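Local coordinates for protein Alp7A (PDB 5EC0) that binds ADP as a bacterial actin-like protein and probably forms the filaments that segregate a plasmid in Bacillus subtilis, at residues W186-N191 and R362-Y367; E182-A187 and V208-L213; V71-E76 and S261-E266; T28-I33 and Y98-A103. One frame throughout, in Å; residues are numbered along the deposited sequence.

Overall arrangement
Contacts 1 and 2 are buried neighbours, their centres about 8 Å apart, and share helix 185-189: contact 1 sets it against the start of helix 364-386, contact 2 against strand 207-213. Both are apolar across the interface, with polar groups serving the surroundings, and N365 of contact 1 meets D212 of contact 2. Contacts 3 and 4 lie on the opposite side of the chain's centre. Contact 3 is a charged surface bridge across the cleft; contact 4 is a partly buried strand-helix packing. They meet where G72 and N29 pair through their backbones. ADP touches contacts 1 and 3, with the R362 guanidinium lying over the adenine and E266 bonded to the ribose.

Contact 1. Residues W186-N191 and R362-Y367; sequences WAIKKN and RLLNLY. With ADP (adenosine-5'-diphosphate), chain D.
A187 and Y367 bring the end of helix 185-189 against the first turn of helix 364-386, with their CA atoms 5.4 Å apart. That approach is close because small groups meet: A187 CB lies 3.6 Å from Y367 CB, and the tyrosine ring leads off to the edge-to-face partner F192. The same methyl sits 3.6 Å from L364 O and 3.7 Å from L364 CD1, so it is seated between L364 and Y367, one turn apart on the partner helix. L364 and I188 cross at about a right angle. L364 directs both methyls at helix 185-189, its CG lying opposite the backbone N (chi1 -153°), and its CD2 comes 3.9 Å from I188 CD1. L325 of strand 322-327 touches both of these side chains, which continues the apolar core beneath the helix pair. At the other end of 362-367, the R362 guanidinium lies with one face over the adenine of ADP, its NE 3.3 Å from C6 of the base. A bend at chi3 (69°) turns the group along the base, and NH2 also forms a salt bridge with E25, which probably steadies the guanidinium. R362 N hydrogen-bonds to E332 OE2, of another pocket residue. Helix 185-189 follows the sheet of the first domain and helix 364-386 that of the second, so their packing is consistent with the crossing interdomain connections beneath the nucleotide cleft of the actin fold.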
# COMPACT_ATOMS: atom_id res chain seq x y z
N TRP A 186 -10.02 -5.35 9.41
CA TRP A 186 -11.38 -5.33 8.90
C TRP A 186 -11.53 -6.17 7.63
O TRP A 186 -12.62 -6.68 7.35
CB TRP A 186 -11.86 -3.89 8.67
CG TRP A 186 -12.13 -3.25 9.99
CD1 TRP A 186 -11.36 -2.32 10.64
CD2 TRP A 186 -13.23 -3.55 10.89
NE1 TRP A 186 -11.91 -2.01 11.85
CE2 TRP A 186 -13.06 -2.74 12.03
CE3 TRP A 186 -14.34 -4.41 10.81
CZ2 TRP A 186 -13.97 -2.76 13.10
CZ3 TRP A 186 -15.25 -4.43 11.87
CH2 TRP A 186 -15.06 -3.61 13.01
N ALA A 187 -10.43 -6.35 6.89
CA ALA A 187 -10.48 -7.18 5.68
C ALA A 187 -10.51 -8.67 6.05
O ALA A 187 -10.92 -9.50 5.25
CB ALA A 187 -9.29 -6.88 4.75
N ILE A 188 -10.09 -8.99 7.27
CA ILE A 188 -10.21 -10.35 7.81
C ILE A 188 -11.59 -10.58 8.48
O ILE A 188 -12.18 -11.66 8.40
CB ILE A 188 -9.09 -10.64 8.84
CG1 ILE A 188 -7.69 -10.35 8.25
CG2 ILE A 188 -9.22 -12.06 9.43
CD1 ILE A 188 -7.35 -11.19 6.99
N LYS A 189 -12.09 -9.55 9.16
CA LYS A 189 -13.32 -9.68 9.94
C LYS A 189 -14.56 -9.75 9.05
O LYS A 189 -15.46 -10.56 9.29
CB LYS A 189 -13.46 -8.51 10.92
CG LYS A 189 -12.30 -8.38 11.93
CD LYS A 189 -12.38 -7.06 12.72
CE LYS A 189 -13.58 -7.03 13.67
NZ LYS A 189 -13.48 -8.06 14.76
N LYS A 190 -14.58 -8.90 8.03
CA LYS A 190 -15.73 -8.74 7.15
C LYS A 190 -15.37 -8.85 5.66
O LYS A 190 -14.23 -8.56 5.28
CB LYS A 190 -16.38 -7.37 7.39
CG LYS A 190 -16.76 -7.09 8.83
CD LYS A 190 -18.09 -7.70 9.17
CE LYS A 190 -18.92 -6.80 10.07
NZ LYS A 190 -20.29 -7.35 10.19
N ASN A 191 -16.34 -9.23 4.83
CA ASN A 191 -16.20 -9.06 3.39
C ASN A 191 -16.80 -7.71 2.97
O ASN A 191 -17.31 -6.96 3.81
CB ASN A 191 -16.84 -10.23 2.63
CG ASN A 191 -18.34 -10.35 2.88
OD1 ASN A 191 -18.99 -9.43 3.37
ND2 ASN A 191 -18.89 -11.49 2.54
N ARG A 362 -0.74 -8.33 0.07
CA ARG A 362 -0.30 -7.01 -0.35
C ARG A 362 -1.42 -5.95 -0.27
O ARG A 362 -1.15 -4.78 -0.02
CB ARG A 362 0.27 -7.05 -1.77
CG ARG A 362 1.02 -5.79 -2.12
CD ARG A 362 1.91 -5.97 -3.39
NE ARG A 362 1.12 -6.13 -4.62
CZ ARG A 362 0.81 -5.12 -5.43
NH1 ARG A 362 1.23 -3.89 -5.15
NH2 ARG A 362 0.10 -5.33 -6.54
N LEU A 363 -2.67 -6.36 -0.45
CA LEU A 363 -3.76 -5.40 -0.52
C LEU A 363 -4.61 -5.33 0.74
O LEU A 363 -5.62 -4.61 0.76
CB LEU A 363 -4.67 -5.72 -1.71
CG LEU A 363 -4.04 -5.65 -3.11
CD1 LEU A 363 -5.11 -5.73 -4.20
CD2 LEU A 363 -3.18 -4.41 -3.27
N LEU A 364 -4.21 -6.03 1.80
CA LEU A 364 -5.06 -6.18 2.99
C LEU A 364 -5.41 -4.83 3.67
O LEU A 364 -6.57 -4.60 4.04
CB LEU A 364 -4.40 -7.12 4.02
CG LEU A 364 -5.37 -7.86 4.94
CD1 LEU A 364 -6.23 -8.83 4.13
CD2 LEU A 364 -4.64 -8.60 6.07
N ASN A 365 -4.42 -3.96 3.84
CA ASN A 365 -4.69 -2.63 4.40
C ASN A 365 -5.76 -1.87 3.58
O ASN A 365 -6.76 -1.40 4.14
CB ASN A 365 -3.40 -1.79 4.48
CG ASN A 365 -2.54 -2.12 5.70
OD1 ASN A 365 -3.05 -2.37 6.79
ND2 ASN A 365 -1.22 -2.13 5.51
N LEU A 366 -5.54 -1.79 2.27
CA LEU A 366 -6.48 -1.16 1.34
C LEU A 366 -7.89 -1.76 1.46
O LEU A 366 -8.89 -1.04 1.47
CB LEU A 366 -5.99 -1.32 -0.10
CG LEU A 366 -6.76 -0.64 -1.21
CD1 LEU A 366 -7.03 0.79 -0.85
CD2 LEU A 366 -5.96 -0.72 -2.53
N TYR A 367 -7.94 -3.08 1.54
CA TYR A 367 -9.18 -3.82 1.64
C TYR A 367 -9.89 -3.53 2.95
O TYR A 367 -11.12 -3.49 3.01
CB TYR A 367 -8.91 -5.32 1.49
CG TYR A 367 -8.80 -5.77 0.05
CD1 TYR A 367 -8.79 -4.84 -0.98
CD2 TYR A 367 -8.75 -7.13 -0.28
CE1 TYR A 367 -8.71 -5.25 -2.31
CE2 TYR A 367 -8.68 -7.54 -1.60
CZ TYR A 367 -8.66 -6.60 -2.60
OH TYR A 367 -8.59 -7.00 -3.92
PB ADP D . 6.08 -0.82 1.32
O1B ADP D . 4.83 0.04 1.15
O2B ADP D . 6.93 -0.53 2.54
O3B ADP D . 6.94 -0.98 0.09
PA ADP D . 4.47 -3.12 0.61
O1A ADP D . 3.94 -2.24 -0.50
O2A ADP D . 3.51 -3.92 1.46
O3A ADP D . 5.48 -2.30 1.58
O5' ADP D . 5.53 -4.14 -0.01
C5' ADP D . 6.26 -3.86 -1.19
C4' ADP D . 6.83 -5.21 -1.60
O4' ADP D . 5.77 -5.98 -2.15
C3' ADP D . 7.89 -5.15 -2.68
O3' ADP D . 9.19 -5.22 -2.11
C2' ADP D . 7.63 -6.38 -3.53
O2' ADP D . 8.70 -7.30 -3.30
C1' ADP D . 6.33 -6.97 -3.01
N9 ADP D . 5.34 -7.31 -4.06
C8 ADP D . 4.69 -8.49 -4.09
N7 ADP D . 3.84 -8.55 -5.14
C5 ADP D . 3.94 -7.38 -5.79
C6 ADP D . 3.30 -6.82 -7.00
N6 ADP D . 2.38 -7.56 -7.68
N1 ADP D . 3.65 -5.57 -7.37
C2 ADP D . 4.58 -4.86 -6.67
N3 ADP D . 5.21 -5.30 -5.56
C4 ADP D . 4.94 -6.55 -5.08

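Contact 2. Residues E182-A187 and V208-L213; sequences EVARWA and VVFCDL
F210 brings its ring against the backbone of A184 and R185, joining a central-sheet strand of the second actin-fold domain to the helical turn that enters from the first. F210 CE2 is 3.5 Å from R185 CA. A184 C lies near the ring plane at its edge, 3.8 Å from F210 CE2, while A184 CB adds a looser touch at 4.1 Å. The R185 side chain gives the ring little more than its CB, 3.8 Å from F210 CE2. Its CG falls between the backbone N and the carbonyl carbon (chi1 72°), and from there the extended chain carries the charge away from the phenylalanine. Further out, F327 meets the F210 ring with planes at about 70°, and L223 touches both F210 and R185. The turn itself is of type I, from E182 to R185. Along the strand, D212 binds S181 and N365 through OD2, tying its end to the same bend and to helix 364-386. The guanidinium lies with one face toward W186 NE1 and bonds through NH1 to L227 O. R185 NE closes the salt bridge on E182 OE2 at 2.6 Å, the oxygen being met from above its carboxylate plane (41° out of it).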
# COMPACT_ATOMS: atom_id res chain seq x y z
N GLU A 182 -3.16 -2.00 11.51
CA GLU A 182 -4.30 -2.26 12.37
C GLU A 182 -5.58 -2.32 11.55
O GLU A 182 -6.38 -3.24 11.75
CB GLU A 182 -4.43 -1.19 13.47
CG GLU A 182 -5.59 -1.40 14.46
CD GLU A 182 -6.90 -0.81 13.97
OE1 GLU A 182 -6.88 0.08 13.09
OE2 GLU A 182 -7.97 -1.24 14.45
N VAL A 183 -5.77 -1.38 10.62
CA VAL A 183 -7.04 -1.30 9.88
C VAL A 183 -7.29 -2.55 9.01
O VAL A 183 -8.42 -2.87 8.66
CB VAL A 183 -7.12 -0.02 8.96
CG1 VAL A 183 -6.22 -0.14 7.74
CG2 VAL A 183 -8.55 0.25 8.53
N ALA A 184 -6.21 -3.26 8.67
CA ALA A 184 -6.32 -4.44 7.85
C ALA A 184 -7.17 -5.52 8.51
O ALA A 184 -7.64 -6.44 7.83
CB ALA A 184 -4.94 -4.99 7.53
N ARG A 185 -7.38 -5.43 9.82
CA ARG A 185 -8.13 -6.47 10.50
C ARG A 185 -9.55 -6.47 9.97
O ARG A 185 -10.21 -7.49 10.02
CB ARG A 185 -8.09 -6.29 12.03
CG ARG A 185 -8.92 -5.12 12.57
CD ARG A 185 -8.55 -4.71 13.99
NE ARG A 185 -9.29 -3.49 14.35
CZ ARG A 185 -10.48 -3.45 14.96
NH1 ARG A 185 -11.11 -4.57 15.32
NH2 ARG A 185 -11.04 -2.28 15.21
N TRP A 186 -10.02 -5.35 9.41
CA TRP A 186 -11.38 -5.33 8.90
C TRP A 186 -11.53 -6.17 7.63
O TRP A 186 -12.62 -6.68 7.35
CB TRP A 186 -11.86 -3.89 8.67
CG TRP A 186 -12.13 -3.25 9.99
CD1 TRP A 186 -11.36 -2.32 10.64
CD2 TRP A 186 -13.23 -3.55 10.89
NE1 TRP A 186 -11.91 -2.01 11.85
CE2 TRP A 186 -13.06 -2.74 12.03
CE3 TRP A 186 -14.34 -4.41 10.81
CZ2 TRP A 186 -13.97 -2.76 13.10
CZ3 TRP A 186 -15.25 -4.43 11.87
CH2 TRP A 186 -15.06 -3.61 13.01
N ALA A 187 -10.43 -6.35 6.89
CA ALA A 187 -10.48 -7.18 5.68
C ALA A 187 -10.51 -8.67 6.05
O ALA A 187 -10.92 -9.50 5.25
CB ALA A 187 -9.29 -6.88 4.75
N VAL A 208 -3.91 -12.20 18.46
CA VAL A 208 -3.25 -12.33 17.19
C VAL A 208 -2.23 -11.23 16.98
O VAL A 208 -2.53 -10.04 17.19
CB VAL A 208 -4.28 -12.31 16.03
CG1 VAL A 208 -3.59 -12.15 14.67
CG2 VAL A 208 -5.10 -13.58 16.05
N VAL A 209 -1.02 -11.61 16.58
CA VAL A 209 -0.03 -10.63 16.16
C VAL A 209 -0.11 -10.38 14.65
O VAL A 209 0.29 -11.23 13.82
CB VAL A 209 1.39 -11.06 16.55
CG1 VAL A 209 2.41 -10.02 16.09
CG2 VAL A 209 1.48 -11.25 18.06
N PHE A 210 -0.65 -9.22 14.28
CA PHE A 210 -0.71 -8.80 12.88
C PHE A 210 0.64 -8.33 12.42
O PHE A 210 1.17 -7.38 13.00
CB PHE A 210 -1.72 -7.68 12.68
CG PHE A 210 -3.03 -8.13 12.10
CD1 PHE A 210 -3.60 -9.33 12.47
CD2 PHE A 210 -3.70 -7.32 11.19
CE1 PHE A 210 -4.83 -9.74 11.94
CE2 PHE A 210 -4.91 -7.72 10.64
CZ PHE A 210 -5.48 -8.93 11.02
N CYS A 211 1.21 -8.98 11.41
CA CYS A 211 2.54 -8.61 10.92
C CYS A 211 2.52 -8.05 9.50
O CYS A 211 2.49 -8.79 8.52
CB CYS A 211 3.47 -9.82 10.96
SG CYS A 211 3.54 -10.58 12.58
N ASP A 212 2.52 -6.72 9.42
CA ASP A 212 2.53 -6.01 8.15
C ASP A 212 3.97 -5.90 7.63
O ASP A 212 4.70 -4.96 7.97
CB ASP A 212 1.89 -4.62 8.33
CG ASP A 212 1.64 -3.89 7.02
OD1 ASP A 212 2.15 -4.32 5.96
OD2 ASP A 212 0.95 -2.85 7.06
N LEU A 213 4.39 -6.87 6.82
CA LEU A 213 5.77 -6.90 6.35
C LEU A 213 5.91 -6.17 5.03
O LEU A 213 5.42 -6.64 4.01
CB LEU A 213 6.27 -8.36 6.20
CG LEU A 213 6.00 -9.33 7.37
CD1 LEU A 213 6.41 -10.78 7.03
CD2 LEU A 213 6.65 -8.87 8.66

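Contact 3. Residues V71-E76 and S261-E266; sequences VGELAE and SVRELE. With ADP (adenosine-5'-diphosphate), chain D.
The bridge between the two segments is electrostatic: E76 and R263 reach for each other from opposite directions and meet as flat groups, one over the other. E76 OE1 lies above one face of the R263 guanidinium, 3.0 Å from NH1, and E76 OE2 is 3.1 Å from NH2. The carboxylate and guanidinium planes are 32° apart. The oxygen OE1 stands so far out of the guanidinium plane that the attraction is one of charge alone, with no N-H aimed at it. R263 gets there by a chain extended from CG to NE, whereas E76 folds at chi2 (58°) to present its carboxylate. E73 OE1, 4.3 Å from R263 NH2, is too far for a salt bridge but probably adds some attraction. Hydrogen bonds act within each segment: A75 N to G72 O and E76 N to E73 O turn the loop, and S261 caps the helix, its OG accepting from E264 N at 3.2 Å. One turn beyond R263, E266 OE2 accepts from the ribose O3' of ADP at 2.7 Å, so the helix that carries the bridging arginine also holds the nucleotide. In the fold, 71-76 is the loop leaving strand 65-71, with E73 and E76 lying on P27 of strand 22-33. Helix 262-272 leans on helix 243-254 through V262, L265 and E266, and the salt bridge spans the cleft between these two halves of the actin-like molecule.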
# COMPACT_ATOMS: atom_id res chain seq x y z
N VAL A 71 4.75 12.24 -12.12
CA VAL A 71 4.16 11.31 -11.17
C VAL A 71 4.16 9.88 -11.68
O VAL A 71 3.81 9.62 -12.83
CB VAL A 71 2.70 11.69 -10.84
CG1 VAL A 71 2.13 10.72 -9.82
CG2 VAL A 71 2.59 13.16 -10.40
N GLY A 72 4.51 8.94 -10.81
CA GLY A 72 4.44 7.54 -11.17
C GLY A 72 5.54 7.13 -12.13
O GLY A 72 6.68 7.59 -12.02
N GLU A 73 5.18 6.26 -13.07
CA GLU A 73 6.15 5.67 -13.99
C GLU A 73 6.87 6.71 -14.84
O GLU A 73 8.01 6.49 -15.25
CB GLU A 73 5.45 4.65 -14.90
CG GLU A 73 6.40 3.73 -15.66
CD GLU A 73 7.25 2.86 -14.74
OE1 GLU A 73 6.69 2.27 -13.80
OE2 GLU A 73 8.48 2.77 -14.98
N LEU A 74 6.22 7.85 -15.11
CA LEU A 74 6.87 8.91 -15.87
C LEU A 74 8.01 9.55 -15.07
O LEU A 74 8.95 10.10 -15.64
CB LEU A 74 5.86 9.98 -16.30
CG LEU A 74 6.40 11.02 -17.29
CD1 LEU A 74 6.94 10.35 -18.56
CD2 LEU A 74 5.31 12.05 -17.64
N ALA A 75 7.93 9.48 -13.75
CA ALA A 75 8.97 10.03 -12.88
C ALA A 75 10.16 9.07 -12.73
O ALA A 75 11.21 9.45 -12.20
CB ALA A 75 8.39 10.38 -11.51
N GLU A 76 10.00 7.84 -13.22
CA GLU A 76 10.94 6.77 -12.91
C GLU A 76 12.40 7.01 -13.32
O GLU A 76 13.30 6.84 -12.50
CB GLU A 76 10.45 5.45 -13.53
CG GLU A 76 10.90 4.24 -12.77
CD GLU A 76 10.43 4.28 -11.33
OE1 GLU A 76 11.27 4.17 -10.42
OE2 GLU A 76 9.20 4.44 -11.13
N SER A 261 20.09 -2.76 -10.37
CA SER A 261 19.39 -2.00 -9.35
C SER A 261 18.59 -2.95 -8.48
O SER A 261 18.21 -4.03 -8.91
CB SER A 261 18.47 -0.95 -9.99
OG SER A 261 17.21 -1.51 -10.30
N VAL A 262 18.31 -2.52 -7.25
CA VAL A 262 17.55 -3.35 -6.34
C VAL A 262 16.10 -3.45 -6.81
O VAL A 262 15.42 -4.44 -6.53
CB VAL A 262 17.62 -2.80 -4.90
CG1 VAL A 262 16.68 -1.63 -4.71
CG2 VAL A 262 17.30 -3.90 -3.92
N ARG A 263 15.65 -2.45 -7.55
CA ARG A 263 14.28 -2.42 -8.03
C ARG A 263 14.05 -3.54 -9.04
O ARG A 263 13.02 -4.20 -9.02
CB ARG A 263 13.96 -1.06 -8.64
CG ARG A 263 12.55 -0.91 -9.17
CD ARG A 263 12.43 0.34 -10.04
NE ARG A 263 11.06 0.59 -10.47
CZ ARG A 263 10.18 1.31 -9.78
NH1 ARG A 263 10.53 1.86 -8.62
NH2 ARG A 263 8.95 1.49 -10.26
N GLU A 264 15.03 -3.76 -9.91
CA GLU A 264 15.02 -4.89 -10.83
C GLU A 264 14.94 -6.24 -10.10
O GLU A 264 14.16 -7.12 -10.45
CB GLU A 264 16.28 -4.87 -11.72
CG GLU A 264 16.26 -3.87 -12.86
CD GLU A 264 17.63 -3.73 -13.53
OE1 GLU A 264 18.36 -4.74 -13.63
OE2 GLU A 264 17.97 -2.60 -13.96
N LEU A 265 15.77 -6.41 -9.08
CA LEU A 265 15.81 -7.68 -8.36
C LEU A 265 14.49 -7.90 -7.63
O LEU A 265 13.91 -8.99 -7.65
CB LEU A 265 16.98 -7.71 -7.39
CG LEU A 265 17.05 -8.88 -6.41
CD1 LEU A 265 17.28 -10.19 -7.15
CD2 LEU A 265 18.15 -8.61 -5.39
N GLU A 266 14.00 -6.84 -7.01
CA GLU A 266 12.69 -6.82 -6.36
C GLU A 266 11.57 -7.21 -7.33
O GLU A 266 10.71 -8.01 -6.97
CB GLU A 266 12.44 -5.43 -5.79
CG GLU A 266 11.09 -5.22 -5.12
CD GLU A 266 10.85 -3.75 -4.81
OE1 GLU A 266 11.22 -2.89 -5.66
OE2 GLU A 266 10.32 -3.45 -3.73
PB ADP D . 6.08 -0.82 1.32
O1B ADP D . 4.83 0.04 1.15
O2B ADP D . 6.93 -0.53 2.54
O3B ADP D . 6.94 -0.98 0.09
PA ADP D . 4.47 -3.12 0.61
O1A ADP D . 3.94 -2.24 -0.50
O2A ADP D . 3.51 -3.92 1.46
O3A ADP D . 5.48 -2.30 1.58
O5' ADP D . 5.53 -4.14 -0.01
C5' ADP D . 6.26 -3.86 -1.19
C4' ADP D . 6.83 -5.21 -1.60
O4' ADP D . 5.77 -5.98 -2.15
C3' ADP D . 7.89 -5.15 -2.68
O3' ADP D . 9.19 -5.22 -2.11
C2' ADP D . 7.63 -6.38 -3.53
O2' ADP D . 8.70 -7.30 -3.30
C1' ADP D . 6.33 -6.97 -3.01
N9 ADP D . 5.34 -7.31 -4.06
C8 ADP D . 4.69 -8.49 -4.09
N7 ADP D . 3.84 -8.55 -5.14
C5 ADP D . 3.94 -7.38 -5.79
C6 ADP D . 3.30 -6.82 -7.00
N6 ADP D . 2.38 -7.56 -7.68
N1 ADP D . 3.65 -5.57 -7.37
C2 ADP D . 4.58 -4.86 -6.67
N3 ADP D . 5.21 -5.30 -5.56
C4 ADP D . 4.94 -6.55 -5.08

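Contact 4. Residues T28-I33 and Y98-A103; sequences TNVVEI and YVTFLA
V30 has the most surface buried here, and its two methyls divide the work between neighbouring residues of the helix. CG1, anti to the backbone N (chi1 170°), meets V99 CG1 at 4.2 Å, a loose contact between branch ends. CG2 instead approaches T100, lying 3.4 Å from OG1. The V30 side chain crosses both partners obliquely. Behind this, the nearest CA atoms, of V30 and T100, are 7.3 Å apart. T100 OG1 sits beside the backbone N (chi1 -48°) and is engaged with I96 O, one turn back in the same helix. The bond to I96 O takes the hydroxyl's hydrogen; V30 CG2 touches the oxygen by van der Waals contact alone. V99 also lies on F69 of strand 65-71, and V30 touches F69 too, giving the two valines a common aromatic neighbour. This is the sheet-and-helix layering of the first actin-fold domain: helix 95-112 packs across a mixed sheet, with L102 and A103 reaching strand 56-62 and F101 reaching strand 166-179. Strand 22-33 is paired to strand 65-71 through V31 with L70 and I33 with Y68. Just before the 30-33 part of the strand, T28 comes close to the helix through its carbonyl, T28 O lying 4.4 Å from T100 OG1, while its hydroxyl bonds to G11 O in the nucleotide-binding loop.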
# COMPACT_ATOMS: atom_id res chain seq x y z
N THR A 28 5.51 5.09 -6.64
CA THR A 28 5.41 6.17 -5.65
C THR A 28 6.15 7.45 -6.05
O THR A 28 5.85 8.53 -5.55
CB THR A 28 5.93 5.67 -4.26
OG1 THR A 28 5.11 4.60 -3.81
CG2 THR A 28 5.90 6.77 -3.21
N ASN A 29 7.10 7.33 -6.97
CA ASN A 29 7.92 8.47 -7.40
C ASN A 29 7.17 9.72 -7.83
O ASN A 29 6.24 9.66 -8.64
CB ASN A 29 8.82 8.04 -8.55
CG ASN A 29 9.60 6.81 -8.23
OD1 ASN A 29 9.24 5.71 -8.66
ND2 ASN A 29 10.67 6.97 -7.46
N VAL A 30 7.58 10.85 -7.26
CA VAL A 30 7.14 12.17 -7.68
C VAL A 30 8.37 13.04 -7.88
O VAL A 30 9.14 13.25 -6.94
CB VAL A 30 6.21 12.84 -6.66
CG1 VAL A 30 5.98 14.31 -7.03
CG2 VAL A 30 4.89 12.09 -6.55
N VAL A 31 8.57 13.53 -9.10
CA VAL A 31 9.71 14.39 -9.37
C VAL A 31 9.24 15.79 -9.75
O VAL A 31 8.48 15.96 -10.70
CB VAL A 31 10.60 13.81 -10.49
CG1 VAL A 31 11.64 14.81 -10.93
CG2 VAL A 31 11.28 12.54 -10.00
N GLU A 32 9.69 16.79 -9.00
CA GLU A 32 9.32 18.16 -9.31
C GLU A 32 10.26 18.75 -10.34
O GLU A 32 11.49 18.70 -10.19
CB GLU A 32 9.31 19.03 -8.06
CG GLU A 32 9.11 20.51 -8.38
CD GLU A 32 8.76 21.35 -7.16
OE1 GLU A 32 8.23 22.46 -7.35
OE2 GLU A 32 9.02 20.92 -6.02
N ILE A 33 9.67 19.31 -11.38
CA ILE A 33 10.44 19.92 -12.45
C ILE A 33 9.97 21.36 -12.64
O ILE A 33 8.99 21.77 -12.03
CB ILE A 33 10.28 19.13 -13.76
CG1 ILE A 33 8.83 19.19 -14.23
CG2 ILE A 33 10.70 17.67 -13.54
CD1 ILE A 33 8.54 18.42 -15.50
N TYR A 98 -0.08 14.07 -1.51
CA TYR A 98 -1.11 14.97 -2.01
C TYR A 98 -1.06 15.08 -3.55
O TYR A 98 -2.10 14.99 -4.23
CB TYR A 98 -0.96 16.34 -1.36
CG TYR A 98 -1.86 17.41 -1.91
CD1 TYR A 98 -3.22 17.41 -1.64
CD2 TYR A 98 -1.34 18.45 -2.68
CE1 TYR A 98 -4.05 18.39 -2.15
CE2 TYR A 98 -2.16 19.44 -3.18
CZ TYR A 98 -3.52 19.40 -2.91
OH TYR A 98 -4.33 20.39 -3.41
N VAL A 99 0.13 15.28 -4.10
CA VAL A 99 0.29 15.37 -5.56
C VAL A 99 -0.07 14.04 -6.23
O VAL A 99 -0.76 14.00 -7.25
CB VAL A 99 1.72 15.81 -5.92
CG1 VAL A 99 2.01 15.61 -7.42
CG2 VAL A 99 1.92 17.28 -5.52
N THR A 100 0.37 12.92 -5.65
CA THR A 100 0.01 11.63 -6.22
C THR A 100 -1.52 11.44 -6.25
O THR A 100 -2.07 11.00 -7.27
CB THR A 100 0.66 10.48 -5.45
OG1 THR A 100 2.05 10.78 -5.28
CG2 THR A 100 0.54 9.19 -6.24
N PHE A 101 -2.20 11.80 -5.17
CA PHE A 101 -3.65 11.70 -5.11
C PHE A 101 -4.34 12.48 -6.24
O PHE A 101 -5.27 11.99 -6.87
CB PHE A 101 -4.15 12.18 -3.73
CG PHE A 101 -5.51 12.80 -3.75
CD1 PHE A 101 -6.65 12.02 -3.81
CD2 PHE A 101 -5.65 14.20 -3.65
CE1 PHE A 101 -7.93 12.61 -3.79
CE2 PHE A 101 -6.92 14.80 -3.63
CZ PHE A 101 -8.05 14.01 -3.70
N LEU A 102 -3.85 13.69 -6.50
CA LEU A 102 -4.44 14.56 -7.52
C LEU A 102 -4.31 13.97 -8.92
O LEU A 102 -5.26 13.95 -9.70
CB LEU A 102 -3.81 15.95 -7.49
CG LEU A 102 -4.04 16.84 -6.29
CD1 LEU A 102 -3.24 18.15 -6.44
CD2 LEU A 102 -5.53 17.13 -6.10
N ALA A 103 -3.10 13.50 -9.21
CA ALA A 103 -2.80 12.85 -10.49
C ALA A 103 -3.59 11.54 -10.65
O ALA A 103 -4.13 11.26 -11.72
CB ALA A 103 -1.29 12.58 -10.61